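PDB 4O83: phosphoribosylaminoimidazole-succinocarboxamide synthase, which catalyses the ATP-dependent joining of L-aspartate to carboxyaminoimidazole ribonucleotide, giving SAICAR in de novo purine biosynthesis. Local coordinates for residues L48-S53 with N76-E81; K58-H63 with L154-I159; L88-R93 with V117-K122; R206-D211 with Y224-E229. All coordinates share one frame; numbering follows the deposited sequence.

Contact 1 of 4, residues L48-S53 with N76-E81. With AMP (adenosine monophosphate), chain L.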
# COMPACT_ATOMS: atom_id res chain seq x y z
N LEU A 48 -14.04 14.87 -17.40
CA LEU A 48 -13.83 13.82 -16.39
C LEU A 48 -12.37 13.35 -16.32
O LEU A 48 -11.79 13.20 -15.22
CB LEU A 48 -14.78 12.64 -16.63
CG LEU A 48 -16.25 12.82 -16.20
CD1 LEU A 48 -17.13 11.80 -16.89
CD2 LEU A 48 -16.40 12.73 -14.69
N ASN A 49 -11.77 13.14 -17.50
CA ASN A 49 -10.38 12.69 -17.61
C ASN A 49 -9.38 13.74 -17.12
O ASN A 49 -8.42 13.43 -16.42
CB ASN A 49 -10.07 12.26 -19.04
CG ASN A 49 -10.59 10.89 -19.35
OD1 ASN A 49 -11.13 10.21 -18.49
ND2 ASN A 49 -10.42 10.47 -20.59
N ALA A 50 -9.63 14.99 -17.48
CA ALA A 50 -8.81 16.10 -17.00
C ALA A 50 -8.86 16.20 -15.48
O ALA A 50 -7.83 16.26 -14.82
CB ALA A 50 -9.26 17.41 -17.64
N GLN A 51 -10.08 16.17 -14.94
CA GLN A 51 -10.31 16.31 -13.51
C GLN A 51 -9.73 15.12 -12.73
O GLN A 51 -9.13 15.31 -11.67
CB GLN A 51 -11.80 16.49 -13.21
CG GLN A 51 -12.39 17.79 -13.75
CD GLN A 51 -11.74 19.01 -13.13
OE1 GLN A 51 -11.68 19.14 -11.90
NE2 GLN A 51 -11.23 19.91 -13.97
N LEU A 52 -9.87 13.91 -13.26
CA LEU A 52 -9.27 12.75 -12.61
C LEU A 52 -7.74 12.83 -12.66
O LEU A 52 -7.07 12.57 -11.65
CB LEU A 52 -9.83 11.43 -13.17
CG LEU A 52 -11.29 11.17 -12.75
CD1 LEU A 52 -11.96 10.07 -13.56
CD2 LEU A 52 -11.43 10.90 -11.26
N SER A 53 -7.18 13.23 -13.80
CA SER A 53 -5.74 13.48 -13.91
C SER A 53 -5.25 14.49 -12.87
O SER A 53 -4.23 14.25 -12.21
CB SER A 53 -5.33 13.95 -15.30
OG SER A 53 -5.26 12.89 -16.21
N ASN A 76 -11.24 21.13 -18.95
CA ASN A 76 -10.55 20.04 -19.65
C ASN A 76 -9.12 20.38 -20.12
O ASN A 76 -8.62 19.81 -21.08
CB ASN A 76 -11.39 19.55 -20.83
CG ASN A 76 -11.47 20.57 -21.94
OD1 ASN A 76 -11.33 21.77 -21.71
ND2 ASN A 76 -11.71 20.09 -23.16
N ARG A 77 -8.48 21.32 -19.43
CA ARG A 77 -7.17 21.79 -19.84
C ARG A 77 -6.21 21.84 -18.66
O ARG A 77 -6.47 22.53 -17.66
CB ARG A 77 -7.24 23.16 -20.49
CG ARG A 77 -7.81 23.17 -21.89
CD ARG A 77 -7.91 24.60 -22.39
NE ARG A 77 -7.90 24.64 -23.85
CZ ARG A 77 -7.34 25.62 -24.56
NH1 ARG A 77 -6.75 26.64 -23.94
NH2 ARG A 77 -7.38 25.57 -25.88
N LEU A 78 -5.12 21.10 -18.77
CA LEU A 78 -4.06 21.14 -17.78
C LEU A 78 -2.86 21.87 -18.34
O LEU A 78 -2.57 21.81 -19.54
CB LEU A 78 -3.66 19.72 -17.34
CG LEU A 78 -4.70 18.69 -16.85
CD1 LEU A 78 -4.06 17.77 -15.81
CD2 LEU A 78 -5.99 19.28 -16.29
N ILE A 79 -2.17 22.59 -17.47
CA ILE A 79 -0.91 23.19 -17.83
C ILE A 79 0.16 22.27 -17.26
O ILE A 79 0.15 21.93 -16.08
CB ILE A 79 -0.75 24.62 -17.25
CG1 ILE A 79 -1.84 25.55 -17.78
CG2 ILE A 79 0.63 25.19 -17.59
CD1 ILE A 79 -2.25 26.62 -16.79
N VAL A 80 1.09 21.87 -18.12
CA VAL A 80 2.10 20.90 -17.73
C VAL A 80 3.47 21.37 -18.23
O VAL A 80 3.57 22.12 -19.21
CB VAL A 80 1.79 19.47 -18.25
CG1 VAL A 80 0.49 18.95 -17.64
CG2 VAL A 80 1.74 19.43 -19.78
N GLU A 81 4.50 20.94 -17.52
CA GLU A 81 5.85 21.27 -17.93
C GLU A 81 6.30 20.39 -19.09
O GLU A 81 5.98 19.20 -19.13
CB GLU A 81 6.82 21.23 -16.75
CG GLU A 81 7.14 19.87 -16.19
CD GLU A 81 8.28 19.92 -15.18
OE1 GLU A 81 8.11 19.39 -14.06
OE2 GLU A 81 9.34 20.50 -15.50
P AMP L . -1.88 11.53 -27.14
O1P AMP L . -1.10 10.45 -27.87
O2P AMP L . -3.05 11.04 -26.34
O3P AMP L . -2.20 12.72 -28.01
O5' AMP L . -0.86 12.06 -26.00
C5' AMP L . -0.24 13.34 -26.00
C4' AMP L . 1.24 13.22 -26.36
O4' AMP L . 2.05 14.12 -25.58
C3' AMP L . 1.80 11.83 -26.11
O3' AMP L . 2.72 11.56 -27.17
C2' AMP L . 2.57 11.96 -24.81
O2' AMP L . 3.65 11.04 -24.76
C1' AMP L . 3.08 13.39 -24.89
N9 AMP L . 3.27 14.02 -23.57
C8 AMP L . 2.55 13.79 -22.46
N7 AMP L . 2.98 14.55 -21.44
C5 AMP L . 3.99 15.31 -21.89
C6 AMP L . 4.91 16.35 -21.34
N6 AMP L . 4.82 16.74 -20.06
N1 AMP L . 5.84 16.88 -22.16
C2 AMP L . 5.95 16.51 -23.44
N3 AMP L . 5.16 15.58 -24.01
C4 AMP L . 4.19 14.95 -23.30
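The methyl group of Ala-50 lies over the backbone of Asn-76, just ahead of strand 77-81, its CB meeting Asn-76 CA at 3.6 Å. The CA atoms of the two residues are 5.1 Å apart, an approach that the small side chain permits. Two residues further on, in strand 77-81, Leu-78 spreads its two methyls along the helix surface: CD2 sits against Ala-50 O at 3.8 Å and near the alanine methyl, while CD1 comes within 4.1 Å of Ser-53 CB. With CG anti to the carbonyl carbon (chi1 -52°), the isobutyl group is carried up to the helix, and it also touches Phe-69 of strand 69-72. An alanine at this position would remove both methyls and would probably leave a gap between Ala-50 and Ser-53 on one side and Phe-69 on the other. The polar groups around this apolar patch are served from outside it: Ser-53 OG is hydrogen-bonded with Ile-192 N, and Asn-76 ND2 with Phe-27 O. Gln-51 NE2 reaches Gly-75 O, tying the helix to the turn just ahead of the strand. The axes of the short segments approach to 8.7 Å at 40°. At the far end of the strand, Glu-81 O accepts a hydrogen bond from AMP N6 at 2.9 Å with an N-H...O angle of 156°. The arrangement is that of a helix packed on an antiparallel sheet, here in a nucleotide-binding fold whose strand end reads the adenine amino group through a main-chain carbonyl.

Contact 2 of 4, residues K58-H63 with L154-I159. With CD (cadmium ion), chain D; CD (cadmium ion), chain C.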
# COMPACT_ATOMS: atom_id res chain seq x y z
N LYS A 58 -2.05 15.52 -8.23
CA LYS A 58 -1.94 16.19 -6.92
C LYS A 58 -1.71 15.21 -5.78
O LYS A 58 -0.85 15.43 -4.94
CB LYS A 58 -3.16 17.07 -6.66
CG LYS A 58 -3.18 18.35 -7.49
CD LYS A 58 -4.38 19.22 -7.14
N LEU A 59 -2.47 14.12 -5.76
CA LEU A 59 -2.23 13.04 -4.82
C LEU A 59 -0.76 12.56 -4.86
O LEU A 59 -0.10 12.47 -3.82
CB LEU A 59 -3.18 11.88 -5.09
CG LEU A 59 -3.05 10.67 -4.17
CD1 LEU A 59 -3.41 11.03 -2.72
CD2 LEU A 59 -3.94 9.53 -4.67
N LEU A 60 -0.26 12.25 -6.05
CA LEU A 60 1.14 11.79 -6.17
C LEU A 60 2.19 12.81 -5.70
O LEU A 60 3.12 12.45 -4.97
CB LEU A 60 1.43 11.29 -7.59
CG LEU A 60 0.56 10.09 -7.97
CD1 LEU A 60 0.61 9.78 -9.47
CD2 LEU A 60 0.95 8.89 -7.12
N GLU A 61 2.02 14.07 -6.11
CA GLU A 61 2.89 15.17 -5.65
C GLU A 61 2.88 15.33 -4.12
O GLU A 61 3.93 15.57 -3.52
CB GLU A 61 2.54 16.50 -6.34
CG GLU A 61 2.44 16.37 -7.86
CD GLU A 61 3.38 17.30 -8.61
OE1 GLU A 61 2.87 18.17 -9.35
OE2 GLU A 61 4.61 17.14 -8.50
N GLU A 62 1.72 15.16 -3.50
CA GLU A 62 1.65 15.13 -2.02
C GLU A 62 2.59 14.08 -1.42
O GLU A 62 3.03 14.23 -0.29
CB GLU A 62 0.24 14.85 -1.52
CG GLU A 62 -0.76 15.97 -1.67
CD GLU A 62 -2.16 15.52 -1.28
OE1 GLU A 62 -3.11 16.32 -1.41
OE2 GLU A 62 -2.33 14.36 -0.84
N HIS A 63 2.86 13.01 -2.17
CA HIS A 63 3.78 11.95 -1.70
C HIS A 63 5.19 12.13 -2.17
O HIS A 63 6.05 11.25 -1.95
CB HIS A 63 3.24 10.59 -2.11
CG HIS A 63 1.96 10.21 -1.41
ND1 HIS A 63 0.79 10.82 -1.67
CD2 HIS A 63 1.71 9.28 -0.43
CE1 HIS A 63 -0.17 10.29 -0.89
NE2 HIS A 63 0.40 9.34 -0.14
N LEU A 154 6.45 1.79 -9.46
CA LEU A 154 6.01 0.99 -8.34
C LEU A 154 5.50 1.83 -7.15
O LEU A 154 4.51 1.48 -6.52
CB LEU A 154 7.07 -0.04 -7.91
CG LEU A 154 7.29 -1.18 -8.93
CD1 LEU A 154 8.65 -1.87 -8.76
CD2 LEU A 154 6.17 -2.21 -8.83
N LYS A 155 6.17 2.93 -6.86
CA LYS A 155 5.69 3.87 -5.85
C LYS A 155 4.31 4.44 -6.19
O LYS A 155 3.38 4.43 -5.37
CB LYS A 155 6.67 5.04 -5.73
CG LYS A 155 7.51 5.02 -4.48
CD LYS A 155 8.44 6.23 -4.45
N VAL A 156 4.20 4.94 -7.43
CA VAL A 156 2.95 5.46 -7.97
C VAL A 156 1.86 4.40 -7.84
O VAL A 156 0.80 4.68 -7.28
CB VAL A 156 3.12 5.94 -9.43
CG1 VAL A 156 1.78 6.14 -10.11
CG2 VAL A 156 3.94 7.22 -9.48
N ASN A 157 2.15 3.18 -8.30
CA ASN A 157 1.23 2.04 -8.14
C ASN A 157 0.69 1.90 -6.72
O ASN A 157 -0.53 1.79 -6.53
CB ASN A 157 1.88 0.72 -8.55
CG ASN A 157 0.91 -0.45 -8.53
OD1 ASN A 157 -0.11 -0.42 -9.24
ND2 ASN A 157 1.23 -1.50 -7.74
N GLU A 158 1.60 1.90 -5.74
CA GLU A 158 1.20 1.62 -4.38
C GLU A 158 0.26 2.71 -3.86
O GLU A 158 -0.76 2.39 -3.25
CB GLU A 158 2.39 1.41 -3.44
CG GLU A 158 2.08 0.52 -2.24
CD GLU A 158 1.67 -0.91 -2.63
OE1 GLU A 158 2.14 -1.42 -3.67
OE2 GLU A 158 0.88 -1.54 -1.89
N ILE A 159 0.59 3.97 -4.15
CA ILE A 159 -0.26 5.13 -3.76
C ILE A 159 -1.65 5.10 -4.43
O ILE A 159 -2.68 5.23 -3.77
CB ILE A 159 0.45 6.47 -4.04
CG1 ILE A 159 1.75 6.57 -3.23
CG2 ILE A 159 -0.47 7.65 -3.72
CD1 ILE A 159 2.75 7.57 -3.80
CD CD D . -0.60 8.02 1.43
CD CD C . -0.27 -0.65 -0.10
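Two helices crossing steeply form this contact, with Ile-159 pressed against Leu-59, Leu-60 and His-63 beside a cadmium site at the subunit interface. The short axes pass 10.5 Å apart at 113°. Ile-159 CG2 makes a CH-pi contact over one face of the His-63 imidazole, 3.9 Å from the ring centroid and 11° off its normal. By the other branch of Ile-159, CD1 reaches His-63 CB at 3.5 Å, the two side chains sliding past each other in opposite directions. Two bonds probably hold the ring's rotation: ND1 donates to Leu-59 O at 2.9 Å, nearly in the ring plane, and NE2 binds cadmium at 2.3 Å, with Glu-111 of the second subunit on the same metal. Leu-60 divides its methyls, CD1 meeting Val-156 CG1 at 3.9 Å and CD2 lying against Ile-159 CG2. Glu-158, on another flank of its helix, binds a second cadmium through OE2, joined there by Asp-162 and by Glu-158 and Asp-162 of the second subunit. Helix 45-62 thus packs across helix 143-165, whose Val-156 also packs on Phe-174 and Leu-176 of strand 169-180, while Ile-65 of the following loop touches both Leu-60 and Val-156.

Contact 3 of 4, residues L88-R93 with V117-K122. With CD (cadmium ion), chain E; PO4 (phosphate ion), chain J.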
# COMPACT_ATOMS: atom_id res chain seq x y z
N LEU A 88 8.55 5.34 -24.12
CA LEU A 88 8.03 4.21 -23.39
C LEU A 88 6.58 4.38 -22.94
O LEU A 88 6.13 5.50 -22.64
CB LEU A 88 8.86 3.95 -22.13
CG LEU A 88 10.37 3.65 -22.22
CD1 LEU A 88 10.97 3.56 -20.83
CD2 LEU A 88 10.63 2.36 -23.00
N GLU A 89 5.87 3.26 -22.93
CA GLU A 89 4.67 3.13 -22.13
C GLU A 89 4.97 2.08 -21.06
O GLU A 89 5.31 0.95 -21.39
CB GLU A 89 3.46 2.73 -22.99
CG GLU A 89 3.22 3.70 -24.15
CD GLU A 89 1.83 3.58 -24.74
OE1 GLU A 89 0.87 4.04 -24.11
OE2 GLU A 89 1.69 3.05 -25.85
N VAL A 90 4.90 2.48 -19.79
CA VAL A 90 5.26 1.65 -18.66
C VAL A 90 3.98 1.16 -18.00
O VAL A 90 3.14 1.96 -17.57
CB VAL A 90 6.14 2.43 -17.65
CG1 VAL A 90 6.52 1.55 -16.48
CG2 VAL A 90 7.38 3.02 -18.32
N VAL A 91 3.82 -0.16 -17.94
CA VAL A 91 2.59 -0.74 -17.43
C VAL A 91 2.86 -1.44 -16.12
O VAL A 91 3.82 -2.22 -16.01
CB VAL A 91 1.90 -1.66 -18.47
CG1 VAL A 91 0.65 -2.31 -17.88
CG2 VAL A 91 1.53 -0.88 -19.72
N VAL A 92 2.05 -1.12 -15.11
CA VAL A 92 2.11 -1.78 -13.83
C VAL A 92 0.81 -2.57 -13.64
O VAL A 92 -0.29 -2.05 -13.91
CB VAL A 92 2.32 -0.82 -12.64
CG1 VAL A 92 2.53 -1.62 -11.36
CG2 VAL A 92 3.52 0.09 -12.86
N ARG A 93 0.95 -3.80 -13.15
CA ARG A 93 -0.17 -4.72 -13.09
C ARG A 93 -0.26 -5.35 -11.70
O ARG A 93 0.71 -5.88 -11.17
CB ARG A 93 -0.03 -5.78 -14.19
CG ARG A 93 0.33 -5.18 -15.55
CD ARG A 93 0.41 -6.22 -16.66
NE ARG A 93 -0.92 -6.47 -17.18
CZ ARG A 93 -1.32 -6.25 -18.42
NH1 ARG A 93 -0.48 -5.83 -19.36
NH2 ARG A 93 -2.58 -6.49 -18.72
N VAL A 117 5.94 -5.00 -13.56
CA VAL A 117 6.21 -3.84 -14.41
C VAL A 117 6.60 -4.36 -15.79
O VAL A 117 7.55 -5.17 -15.93
CB VAL A 117 7.36 -2.95 -13.90
CG1 VAL A 117 7.50 -1.72 -14.79
CG2 VAL A 117 7.17 -2.57 -12.43
N GLU A 118 5.87 -3.91 -16.80
CA GLU A 118 6.17 -4.19 -18.20
C GLU A 118 6.57 -2.89 -18.93
O GLU A 118 5.97 -1.83 -18.68
CB GLU A 118 4.96 -4.82 -18.89
CG GLU A 118 4.61 -6.21 -18.38
CD GLU A 118 3.24 -6.69 -18.84
OE1 GLU A 118 2.47 -5.90 -19.46
OE2 GLU A 118 2.90 -7.86 -18.56
N LEU A 119 7.56 -3.00 -19.81
CA LEU A 119 8.03 -1.90 -20.66
C LEU A 119 7.57 -2.12 -22.09
O LEU A 119 7.69 -3.23 -22.61
CB LEU A 119 9.56 -1.78 -20.63
CG LEU A 119 10.22 -1.58 -19.26
CD1 LEU A 119 11.73 -1.52 -19.35
CD2 LEU A 119 9.70 -0.31 -18.59
N TYR A 120 7.04 -1.07 -22.70
CA TYR A 120 6.59 -1.10 -24.07
C TYR A 120 7.24 0.04 -24.81
O TYR A 120 7.27 1.18 -24.31
CB TYR A 120 5.06 -0.94 -24.16
CG TYR A 120 4.34 -2.13 -23.61
CD1 TYR A 120 4.03 -3.20 -24.43
CD2 TYR A 120 4.03 -2.21 -22.24
CE1 TYR A 120 3.38 -4.33 -23.92
CE2 TYR A 120 3.38 -3.33 -21.72
CZ TYR A 120 3.06 -4.38 -22.57
OH TYR A 120 2.45 -5.52 -22.08
N TYR A 121 7.77 -0.28 -25.99
CA TYR A 121 8.34 0.72 -26.88
C TYR A 121 7.19 1.48 -27.53
O TYR A 121 6.37 0.90 -28.26
CB TYR A 121 9.24 0.06 -27.93
CG TYR A 121 9.76 0.98 -29.02
CD1 TYR A 121 10.15 2.30 -28.75
CD2 TYR A 121 9.87 0.52 -30.32
CE1 TYR A 121 10.63 3.14 -29.76
CE2 TYR A 121 10.35 1.34 -31.34
CZ TYR A 121 10.73 2.64 -31.06
OH TYR A 121 11.20 3.44 -32.07
N LYS A 122 7.12 2.77 -27.25
CA LYS A 122 6.04 3.62 -27.72
C LYS A 122 6.28 3.89 -29.19
O LYS A 122 7.14 4.69 -29.54
CB LYS A 122 5.98 4.90 -26.90
CG LYS A 122 4.71 5.71 -27.05
CD LYS A 122 4.72 6.92 -26.11
CE LYS A 122 3.57 7.86 -26.39
NZ LYS A 122 2.25 7.20 -26.16
CD CD E . 0.44 3.64 -27.73
P PO4 J . -3.49 -4.99 -22.10
O1 PO4 J . -4.54 -3.90 -22.18
O2 PO4 J . -2.12 -4.36 -22.27
O3 PO4 J . -3.55 -5.70 -20.78
O4 PO4 J . -3.78 -5.97 -23.20
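Neighbouring antiparallel strands of the larger sheet meet here, with Val-91 opposite Glu-118 and Glu-89 opposite Tyr-120 as hydrogen-bonded pairs. In the first, Val-91 N to Glu-118 O and Glu-118 N to Val-91 O are both 2.8 Å. On the face bearing Val-90, its CG1 packs on Val-117 CG1 at 3.8 Å and its CG2 lies alongside Leu-119 CD2; helix 143-165 covers Val-90 and Val-117. The face bearing Glu-89, Val-91, Glu-118 and Tyr-120 is mixed, with charged groups beside an apolar contact. Arg-93, bent at chi3 (83°), turns its guanidinium back so that NH1 forms a salt bridge with Glu-118 OE1 at 3.0 Å. Tyr-120 OH donates to that same oxygen at 2.6 Å from above the carboxylate plane, and the two donors come from opposite faces of it. On the same side of the sheet Val-91 CG2 lies 3.7 Å from Tyr-120 CE2, the side chains crossing at a slant. At the far end Lys-122 passes across Glu-89 to a salt bridge with Glu-177. Gripped from two sides, Glu-118 fixes the guanidinium edge. Arg-93 NH2 then faces a phosphate ion also held by Arg-198 and Ser-99 N, consistent with a pocket suited to the substrate's phosphate.

Contact 4 of 4, residues R206-D211 with Y224-E229. With CD (cadmium ion), chain H; PO4 (phosphate ion), chain K.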
# COMPACT_ATOMS: atom_id res chain seq x y z
N ARG A 206 -17.02 -5.24 -11.95
CA ARG A 206 -17.37 -4.58 -13.22
C ARG A 206 -16.35 -3.51 -13.54
O ARG A 206 -15.84 -2.86 -12.63
CB ARG A 206 -18.81 -4.01 -13.21
CG ARG A 206 -19.02 -2.64 -12.58
CD ARG A 206 -20.50 -2.26 -12.52
NE ARG A 206 -20.76 -1.06 -11.72
CZ ARG A 206 -20.91 0.17 -12.22
NH1 ARG A 206 -20.86 0.37 -13.54
NH2 ARG A 206 -21.11 1.20 -11.40
N SER A 207 -16.06 -3.34 -14.83
CA SER A 207 -15.14 -2.33 -15.31
C SER A 207 -15.71 -0.94 -15.15
O SER A 207 -16.89 -0.72 -15.44
CB SER A 207 -14.79 -2.57 -16.79
OG SER A 207 -14.17 -3.83 -16.94
N LEU A 208 -14.87 -0.03 -14.67
CA LEU A 208 -15.19 1.38 -14.52
C LEU A 208 -14.14 2.20 -15.27
O LEU A 208 -13.51 3.11 -14.71
CB LEU A 208 -15.26 1.77 -13.03
CG LEU A 208 -16.26 1.04 -12.13
CD1 LEU A 208 -16.03 1.37 -10.66
CD2 LEU A 208 -17.69 1.35 -12.53
N ASP A 209 -13.95 1.88 -16.55
CA ASP A 209 -12.81 2.39 -17.32
C ASP A 209 -13.08 2.22 -18.81
O ASP A 209 -14.16 1.79 -19.19
CB ASP A 209 -11.52 1.63 -16.91
CG ASP A 209 -11.66 0.12 -17.06
OD1 ASP A 209 -12.19 -0.33 -18.09
OD2 ASP A 209 -11.26 -0.64 -16.16
N LYS A 210 -12.08 2.51 -19.64
CA LYS A 210 -12.24 2.45 -21.09
C LYS A 210 -12.67 1.09 -21.65
O LYS A 210 -13.17 1.02 -22.77
CB LYS A 210 -10.95 2.94 -21.77
CG LYS A 210 -11.11 3.27 -23.25
CD LYS A 210 -9.90 4.04 -23.75
CE LYS A 210 -9.65 3.83 -25.23
NZ LYS A 210 -8.59 4.76 -25.76
N ASP A 211 -12.47 0.01 -20.90
CA ASP A 211 -12.88 -1.34 -21.35
C ASP A 211 -14.37 -1.40 -21.62
O ASP A 211 -14.84 -2.21 -22.42
CB ASP A 211 -12.51 -2.42 -20.34
CG ASP A 211 -11.07 -2.92 -20.51
OD1 ASP A 211 -10.39 -2.53 -21.49
OD2 ASP A 211 -10.62 -3.71 -19.65
N TYR A 224 -17.31 6.45 -15.85
CA TYR A 224 -16.32 7.47 -15.50
C TYR A 224 -16.84 8.39 -14.39
O TYR A 224 -16.07 8.84 -13.54
CB TYR A 224 -15.89 8.29 -16.73
CG TYR A 224 -14.97 7.59 -17.72
CD1 TYR A 224 -15.07 6.23 -17.98
CD2 TYR A 224 -14.03 8.31 -18.43
CE1 TYR A 224 -14.24 5.60 -18.89
CE2 TYR A 224 -13.19 7.68 -19.35
CZ TYR A 224 -13.31 6.33 -19.57
OH TYR A 224 -12.49 5.70 -20.47
N LYS A 225 -18.16 8.66 -14.42
CA LYS A 225 -18.82 9.43 -13.35
C LYS A 225 -18.79 8.68 -12.04
O LYS A 225 -18.55 9.28 -10.99
CB LYS A 225 -20.28 9.77 -13.72
CG LYS A 225 -20.40 10.83 -14.79
N GLU A 226 -19.03 7.37 -12.09
CA GLU A 226 -18.87 6.52 -10.91
C GLU A 226 -17.52 6.73 -10.20
O GLU A 226 -17.48 7.00 -9.00
CB GLU A 226 -19.07 5.05 -11.26
CG GLU A 226 -19.12 4.10 -10.07
CD GLU A 226 -20.20 4.46 -9.07
OE1 GLU A 226 -19.96 4.31 -7.85
OE2 GLU A 226 -21.29 4.92 -9.49
N ILE A 227 -16.42 6.59 -10.96
CA ILE A 227 -15.06 6.84 -10.45
C ILE A 227 -14.97 8.21 -9.78
O ILE A 227 -14.56 8.33 -8.61
CB ILE A 227 -13.99 6.71 -11.58
CG1 ILE A 227 -13.93 5.27 -12.12
CG2 ILE A 227 -12.62 7.20 -11.12
CD1 ILE A 227 -13.39 4.23 -11.14
N TYR A 228 -15.37 9.25 -10.52
CA TYR A 228 -15.31 10.62 -10.03
C TYR A 228 -16.08 10.81 -8.73
O TYR A 228 -15.56 11.37 -7.76
CB TYR A 228 -15.83 11.59 -11.10
CG TYR A 228 -15.65 13.04 -10.70
CD1 TYR A 228 -16.64 13.71 -9.98
CD2 TYR A 228 -14.49 13.73 -11.04
CE1 TYR A 228 -16.48 15.03 -9.60
CE2 TYR A 228 -14.31 15.05 -10.66
CZ TYR A 228 -15.31 15.70 -9.94
OH TYR A 228 -15.15 17.00 -9.58
N GLU A 229 -17.32 10.33 -8.71
CA GLU A 229 -18.19 10.44 -7.55
C GLU A 229 -17.61 9.73 -6.32
O GLU A 229 -17.64 10.29 -5.23
CB GLU A 229 -19.60 9.93 -7.89
CG GLU A 229 -20.50 9.68 -6.68
CD GLU A 229 -21.98 9.69 -7.04
OE1 GLU A 229 -22.42 8.87 -7.88
OE2 GLU A 229 -22.71 10.52 -6.45
CD CD H . -22.04 5.08 -6.82
P PO4 K . -6.55 0.96 -27.59
O1 PO4 K . -6.37 1.71 -28.89
O2 PO4 K . -5.21 0.49 -27.08
O3 PO4 K . -7.16 1.88 -26.56
O4 PO4 K . -7.45 -0.24 -27.81
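Leu-208 and Ile-227 cross obliquely, Leu-208 CB lying 3.6 Å from Ile-227 CD1. The isoleucine also lays CG1 against the main chain, 3.4 Å from Leu-208 O. Leu-208 CD2 looks two ways: it rests 4.0 Å from Glu-226 CG, and it stands over the centre of the Arg-206 guanidinium, covering one face. The Arg-206 and Glu-226 side chains cross at about a right angle, guanidinium and carboxylate planes 60° apart. Arg-206 NH2 lies 3.8 Å from Glu-226 CG, with Glu-226 OE2 at 4.2 Å, too far for a salt bridge, and the carboxylate is taken up by cadmium through OE1 and OE2, with Arg-230 also bonded to OE1. The loop 206-211 leads into helix 211-214, and Asp-209 caps that helix: its OD1 accepts from Asp-211 N at 2.8 Å. The Tyr-224 ring, projecting from helix 220-232, comes to this helix start with Asp-209 O at its edge, in plane, while CE1 is 3.6 Å from Asp-209 C. Beyond the ring, Tyr-224 and Lys-210 run side by side in the same direction, Lys-210 CB 3.4 Å from Tyr-224 OH. Tyr-224 OH is hydrogen-bonded to Asp-195. A leucine in place of Tyr-224 is likely to leave Asp-195 without this mate and Asp-209 without the ring contact. Extended beyond CG, Lys-210 carries NZ away from the tyrosine to Thr-32 O and a weak bond with a phosphate ion.

In the fold
Helix 45-62 joins contacts 1 and 2, whose centres are 17 Å apart. Contact 4 meets contact 1 directly: Asn-49 OD1 is 3.4 Å from Tyr-224 CE2, and Leu-52 CD1 is 3.8 Å from Ile-227 CG2, placing helix 220-232 against helix 45-62. Contact 3, nested within the loop that contact 2 closes, touches it where Asn-157 CG lies 3.5 Å from Val-92 CG1. Contacts 1 and 3 have centres 22 Å apart, on opposite sides of the chain's centre, yet both reach AMP: Glu-81 bonds the adenine, and the Lys-122 side chain comes within about 4 Å of the nucleotide. The Lys-210 side chain of contact 4 remains about 8 Å from it.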